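N-acyl-D-glutamate deacylase (Bordetella bronchiseptica, PDB 3GIP) catalyses the hydrolysis of N-acyl-D-glutamate to D-glutamate and a carboxylate, as a zinc-dependent member of the amidohydrolase superfamily. Local coordinates at residues 372-386 / 436-449. Residues are numbered along the deposited sequence; the frame is centred on the assembly and turned at random.
With FMT (formic acid), chain D.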
loop_
_atom_site.group_PDB
_atom_site.type_symbol
_atom_site.label_atom_id
_atom_site.label_comp_id
_atom_site.label_asym_id
_atom_site.label_seq_id
_atom_site.Cartn_x
_atom_site.Cartn_y
_atom_site.Cartn_z
ATOM N N ARG A 372 5.290 11.165 -14.314
ATOM C CA ARG A 372 5.550 12.172 -13.287
ATOM C C ARG A 372 4.650 11.791 -12.119
ATOM O O ARG A 372 3.609 12.405 -11.886
ATOM C CB ARG A 372 5.188 13.568 -13.794
ATOM C CG ARG A 372 5.493 14.678 -12.800
ATOM C CD ARG A 372 6.985 14.802 -12.552
ATOM N NE ARG A 372 7.687 15.284 -13.738
ATOM C CZ ARG A 372 7.527 16.498 -14.255
ATOM N NH1 ARG A 372 6.690 17.356 -13.688
ATOM N NH2 ARG A 372 8.202 16.854 -15.338
ATOM N N PRO A 373 5.053 10.768 -11.361
ATOM C CA PRO A 373 4.280 10.284 -10.218
ATOM C C PRO A 373 4.160 11.211 -9.021
ATOM O O PRO A 373 4.932 12.154 -8.850
ATOM C CB PRO A 373 5.012 9.006 -9.842
ATOM C CG PRO A 373 6.441 9.398 -10.079
ATOM C CD PRO A 373 6.364 10.094 -11.427
ATOM N N HIS A 374 3.167 10.905 -8.198
ATOM C CA HIS A 374 2.931 11.612 -6.953
ATOM C C HIS A 374 4.132 11.148 -6.116
ATOM O O HIS A 374 4.473 9.961 -6.113
ATOM C CB HIS A 374 1.599 11.132 -6.369
ATOM C CG HIS A 374 1.281 11.690 -5.018
ATOM N ND1 HIS A 374 0.026 12.149 -4.682
ATOM C CD2 HIS A 374 2.040 11.814 -3.906
ATOM C CE1 HIS A 374 0.027 12.531 -3.417
ATOM N NE2 HIS A 374 1.236 12.337 -2.924
ATOM N N PRO A 375 4.799 12.076 -5.409
ATOM C CA PRO A 375 5.970 11.767 -4.581
ATOM C C PRO A 375 5.805 10.697 -3.505
ATOM O O PRO A 375 6.798 10.182 -2.991
ATOM C CB PRO A 375 6.357 13.131 -4.003
ATOM C CG PRO A 375 5.052 13.860 -3.957
ATOM C CD PRO A 375 4.433 13.496 -5.282
ATOM N N ARG A 376 4.562 10.363 -3.172
ATOM C CA ARG A 376 4.298 9.341 -2.162
ATOM C C ARG A 376 4.974 8.027 -2.560
ATOM O O ARG A 376 5.268 7.181 -1.717
ATOM C CB ARG A 376 2.789 9.139 -2.005
ATOM C CG ARG A 376 2.114 8.554 -3.230
ATOM C CD ARG A 376 0.608 8.717 -3.152
ATOM N NE ARG A 376 -0.059 8.011 -4.241
ATOM C CZ ARG A 376 -1.340 8.159 -4.554
ATOM N NH1 ARG A 376 -2.108 8.998 -3.868
ATOM N NH2 ARG A 376 -1.862 7.450 -5.548
ATOM N N LEU A 377 5.220 7.871 -3.855
ATOM C CA LEU A 377 5.872 6.677 -4.384
ATOM C C LEU A 377 7.240 6.462 -3.741
ATOM O O LEU A 377 7.620 5.330 -3.428
ATOM C CB LEU A 377 6.044 6.821 -5.901
ATOM C CG LEU A 377 6.832 5.739 -6.642
ATOM C CD1 LEU A 377 6.060 4.425 -6.618
ATOM C CD2 LEU A 377 7.068 6.193 -8.081
ATOM N N TRP A 378 7.970 7.557 -3.541
ATOM C CA TRP A 378 9.312 7.502 -2.968
ATOM C C TRP A 378 9.480 8.040 -1.553
ATOM O O TRP A 378 10.497 7.773 -0.917
ATOM C CB TRP A 378 10.300 8.266 -3.857
ATOM C CG TRP A 378 10.711 7.556 -5.105
ATOM C CD1 TRP A 378 9.995 7.437 -6.260
ATOM C CD2 TRP A 378 11.947 6.866 -5.323
ATOM N NE1 TRP A 378 10.711 6.716 -7.187
ATOM C CE2 TRP A 378 11.912 6.353 -6.637
ATOM C CE3 TRP A 378 13.082 6.632 -4.534
ATOM C CZ2 TRP A 378 12.969 5.616 -7.182
ATOM C CZ3 TRP A 378 14.134 5.900 -5.076
ATOM C CH2 TRP A 378 14.067 5.401 -6.390
ATOM N N GLY A 379 8.509 8.787 -1.042
ATOM C CA GLY A 379 8.718 9.350 0.283
ATOM C C GLY A 379 7.702 9.172 1.387
ATOM O O GLY A 379 7.839 9.800 2.432
ATOM N N SER A 380 6.710 8.313 1.194
ATOM C CA SER A 380 5.683 8.121 2.212
ATOM C C SER A 380 6.157 7.777 3.623
ATOM O O SER A 380 5.849 8.494 4.579
ATOM C CB SER A 380 4.682 7.053 1.757
ATOM O OG SER A 380 3.910 7.510 0.660
ATOM N N PHE A 381 6.906 6.689 3.772
ATOM C CA PHE A 381 7.335 6.285 5.108
ATOM C C PHE A 381 8.295 7.239 5.802
ATOM O O PHE A 381 8.167 7.499 7.001
ATOM C CB PHE A 381 7.897 4.860 5.055
ATOM C CG PHE A 381 6.827 3.811 4.950
ATOM C CD1 PHE A 381 6.411 3.108 6.075
ATOM C CD2 PHE A 381 6.173 3.589 3.741
ATOM C CE1 PHE A 381 5.354 2.200 6.001
ATOM C CE2 PHE A 381 5.117 2.689 3.652
ATOM C CZ PHE A 381 4.705 1.992 4.785
ATOM N N THR A 382 9.240 7.783 5.052
ATOM C CA THR A 382 10.195 8.710 5.633
ATOM C C THR A 382 9.548 10.074 5.888
ATOM O O THR A 382 10.001 10.828 6.751
ATOM C CB THR A 382 11.414 8.837 4.720
ATOM O OG1 THR A 382 10.972 9.027 3.372
ATOM C CG2 THR A 382 12.260 7.564 4.797
ATOM N N ARG A 383 8.486 10.394 5.152
ATOM C CA ARG A 383 7.796 11.660 5.378
ATOM C C ARG A 383 7.036 11.530 6.697
ATOM O O ARG A 383 6.906 12.497 7.448
ATOM C CB ARG A 383 6.829 11.974 4.232
ATOM C CG ARG A 383 6.208 13.372 4.304
ATOM C CD ARG A 383 5.402 13.666 3.044
ATOM N NE ARG A 383 4.777 14.989 3.026
ATOM C CZ ARG A 383 5.422 16.133 2.808
ATOM N NH1 ARG A 383 6.730 16.138 2.588
ATOM N NH2 ARG A 383 4.749 17.278 2.787
ATOM N N VAL A 384 6.526 10.336 6.990
ATOM C CA VAL A 384 5.829 10.155 8.256
ATOM C C VAL A 384 6.838 10.310 9.393
ATOM O O VAL A 384 6.589 11.035 10.353
ATOM C CB VAL A 384 5.156 8.765 8.354
ATOM C CG1 VAL A 384 4.675 8.516 9.780
ATOM C CG2 VAL A 384 3.970 8.699 7.386
ATOM N N LEU A 385 7.989 9.652 9.279
ATOM C CA LEU A 385 8.999 9.735 10.331
ATOM C C LEU A 385 9.579 11.130 10.517
ATOM O O LEU A 385 9.839 11.552 11.642
ATOM C CB LEU A 385 10.132 8.748 10.057
ATOM C CG LEU A 385 9.684 7.287 9.988
ATOM C CD1 LEU A 385 10.885 6.411 9.685
ATOM C CD2 LEU A 385 9.033 6.879 11.302
ATOM N N GLY A 386 9.778 11.845 9.417
ATOM C CA GLY A 386 10.347 13.177 9.511
ATOM C C GLY A 386 9.367 14.314 9.727
ATOM O O GLY A 386 9.581 15.158 10.596
ATOM N N VAL A 436 16.217 11.293 9.260
ATOM C CA VAL A 436 15.334 10.554 8.363
ATOM C C VAL A 436 14.230 11.451 7.820
ATOM O O VAL A 436 13.547 12.149 8.569
ATOM C CB VAL A 436 14.720 9.308 9.051
ATOM C CG1 VAL A 436 13.784 9.719 10.181
ATOM C CG2 VAL A 436 13.990 8.458 8.011
ATOM N N ALA A 437 14.070 11.437 6.502
ATOM C CA ALA A 437 13.070 12.275 5.863
ATOM C C ALA A 437 12.973 12.009 4.375
ATOM O O ALA A 437 13.908 11.505 3.750
ATOM C CB ALA A 437 13.413 13.746 6.086
ATOM N N ASP A 438 11.826 12.369 3.817
ATOM C CA ASP A 438 11.578 12.219 2.395
ATOM C C ASP A 438 12.240 13.388 1.679
ATOM O O ASP A 438 12.463 14.445 2.274
ATOM C CB ASP A 438 10.074 12.253 2.129
ATOM C CG ASP A 438 9.406 13.506 2.695
ATOM O OD1 ASP A 438 9.608 13.808 3.889
ATOM O OD2 ASP A 438 8.675 14.184 1.946
ATOM N N ARG A 439 12.567 13.190 0.406
ATOM C CA ARG A 439 13.167 14.245 -0.401
ATOM C C ARG A 439 12.365 14.403 -1.684
ATOM O O ARG A 439 12.513 15.394 -2.400
ATOM C CB ARG A 439 14.630 13.923 -0.720
ATOM C CG ARG A 439 15.578 14.192 0.446
ATOM C CD ARG A 439 15.693 15.689 0.718
ATOM N NE ARG A 439 16.498 16.004 1.898
ATOM C CZ ARG A 439 16.026 16.063 3.141
ATOM N NH1 ARG A 439 14.742 15.824 3.386
ATOM N NH2 ARG A 439 16.839 16.376 4.143
ATOM N N ALA A 440 11.503 13.430 -1.962
ATOM C CA ALA A 440 10.671 13.468 -3.157
ATOM C C ALA A 440 9.689 14.626 -3.058
ATOM O O ALA A 440 8.982 14.772 -2.061
ATOM C CB ALA A 440 9.917 12.153 -3.317
ATOM N N THR A 441 9.650 15.448 -4.099
ATOM C CA THR A 441 8.756 16.594 -4.130
ATOM C C THR A 441 7.805 16.478 -5.313
ATOM O O THR A 441 7.938 15.580 -6.146
ATOM C CB THR A 441 9.548 17.901 -4.269
ATOM O OG1 THR A 441 10.309 17.860 -5.482
ATOM C CG2 THR A 441 10.490 18.084 -3.085
ATOM N N TRP A 442 6.840 17.386 -5.390
ATOM C CA TRP A 442 5.892 17.353 -6.490
ATOM C C TRP A 442 6.635 17.500 -7.821
ATOM O O TRP A 442 6.320 16.809 -8.787
ATOM C CB TRP A 442 4.849 18.467 -6.334
ATOM C CG TRP A 442 4.144 18.438 -5.003
ATOM C CD1 TRP A 442 4.346 19.286 -3.950
ATOM C CD2 TRP A 442 3.158 17.491 -4.571
ATOM N NE1 TRP A 442 3.546 18.926 -2.891
ATOM C CE2 TRP A 442 2.807 17.827 -3.244
ATOM C CE3 TRP A 442 2.535 16.389 -5.176
ATOM C CZ2 TRP A 442 1.863 17.102 -2.509
ATOM C CZ3 TRP A 442 1.595 15.666 -4.444
ATOM C CH2 TRP A 442 1.270 16.027 -3.124
ATOM N N ASP A 443 7.627 18.387 -7.871
ATOM C CA ASP A 443 8.388 18.595 -9.105
ATOM C C ASP A 443 9.418 17.504 -9.375
ATOM O O ASP A 443 9.707 17.192 -10.530
ATOM C CB ASP A 443 9.109 19.945 -9.088
ATOM C CG ASP A 443 8.155 21.117 -9.065
ATOM O OD1 ASP A 443 6.995 20.960 -9.500
ATOM O OD2 ASP A 443 8.581 22.204 -8.624
ATOM N N GLU A 444 9.987 16.950 -8.307
ATOM C CA GLU A 444 10.984 15.888 -8.421
ATOM C C GLU A 444 10.535 14.749 -7.516
ATOM O O GLU A 444 11.123 14.500 -6.462
ATOM C CB GLU A 444 12.357 16.403 -7.988
ATOM C CG GLU A 444 12.937 17.451 -8.928
ATOM C CD GLU A 444 14.280 17.971 -8.461
ATOM O OE1 GLU A 444 14.309 18.816 -7.543
ATOM O OE2 GLU A 444 15.312 17.524 -9.004
ATOM N N PRO A 445 9.491 14.026 -7.940
ATOM C CA PRO A 445 8.911 12.906 -7.194
ATOM C C PRO A 445 9.725 11.629 -7.029
ATOM O O PRO A 445 9.286 10.716 -6.329
ATOM C CB PRO A 445 7.603 12.659 -7.933
ATOM C CG PRO A 445 7.987 12.933 -9.348
ATOM C CD PRO A 445 8.794 14.208 -9.227
ATOM N N THR A 446 10.899 11.546 -7.646
ATOM C CA THR A 446 11.687 10.328 -7.507
ATOM C C THR A 446 12.948 10.483 -6.669
ATOM O O THR A 446 13.772 9.568 -6.608
ATOM C CB THR A 446 12.082 9.743 -8.883
ATOM O OG1 THR A 446 12.995 10.628 -9.540
ATOM C CG2 THR A 446 10.850 9.534 -9.743
ATOM N N LEU A 447 13.107 11.630 -6.015
ATOM C CA LEU A 447 14.283 11.841 -5.176
ATOM C C LEU A 447 14.232 10.876 -3.993
ATOM O O LEU A 447 13.191 10.718 -3.357
ATOM C CB LEU A 447 14.333 13.285 -4.672
ATOM C CG LEU A 447 14.530 14.359 -5.746
ATOM C CD1 LEU A 447 14.543 15.742 -5.102
ATOM C CD2 LEU A 447 15.839 14.099 -6.490
ATOM N N ALA A 448 15.362 10.236 -3.707
ATOM C CA ALA A 448 15.438 9.270 -2.616
ATOM C C ALA A 448 15.510 9.911 -1.236
ATOM O O ALA A 448 16.038 11.011 -1.065
ATOM C CB ALA A 448 16.637 8.350 -2.820
ATOM N N SER A 449 14.981 9.197 -0.248
ATOM C CA SER A 449 14.979 9.670 1.128
ATOM C C SER A 449 16.390 9.763 1.678
ATOM O O SER A 449 17.337 9.217 1.108
ATOM C CB SER A 449 14.189 8.708 2.022
ATOM O OG SER A 449 12.889 8.471 1.525
HETATM C C FMT D . -5.703 7.933 -4.007
HETATM O O1 FMT D . -4.731 8.348 -4.589
HETATM O O2 FMT D . -5.836 8.153 -2.696
HETATM O O HOH W 1 4.474 14.881 -8.457
HETATM O O HOH W 2 12.026 10.593 -0.899
HETATM O O HOH W 3 13.096 7.017 -0.799
#
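Trp378 lies with its indole against the backbone of Thr446, a residue of the type I turn from Glu444 to Leu447. CB packs on Ala440 CB at 3.9 Å, and CG, anti to the carbonyl carbon (chi1 -76°), turns the indole across Thr446. CD1 comes 3.4 Å from Pro445 O, a buried oxygen without a polar partner in the model. The five-membered ring receives Thr446 CA over its face, a CH-pi contact 3.7 Å from the centroid. NE1 meets Thr446 CB, Thr446 O sits above the middle of the indole, CE3 nears Ala448 CA, and CZ3 reaches Ala448 CB at 4.2 Å. Pro375 wedges between Ala440, Pro445 and Trp442, its CG over the Trp442 six-membered ring, whose edge meets the face of His374 (planes at 63°). Farther along, Thr382 OG1 and Ser449 OG share a hydrogen bond of 2.7 Å. Arg383 CB, CG and CD cross the Asp438 carboxylate, which stands nearly perpendicular to the guanidinium; NH1 salt-bridges the syn lone pair of OD2 at 2.8 Å. Consistent with the family's TIM-barrel fold, the loop between strands 428-431 and 452-457 flanks helix 376-391, while helix 397-404 and strand 57-64 pack against Phe381 and Leu385.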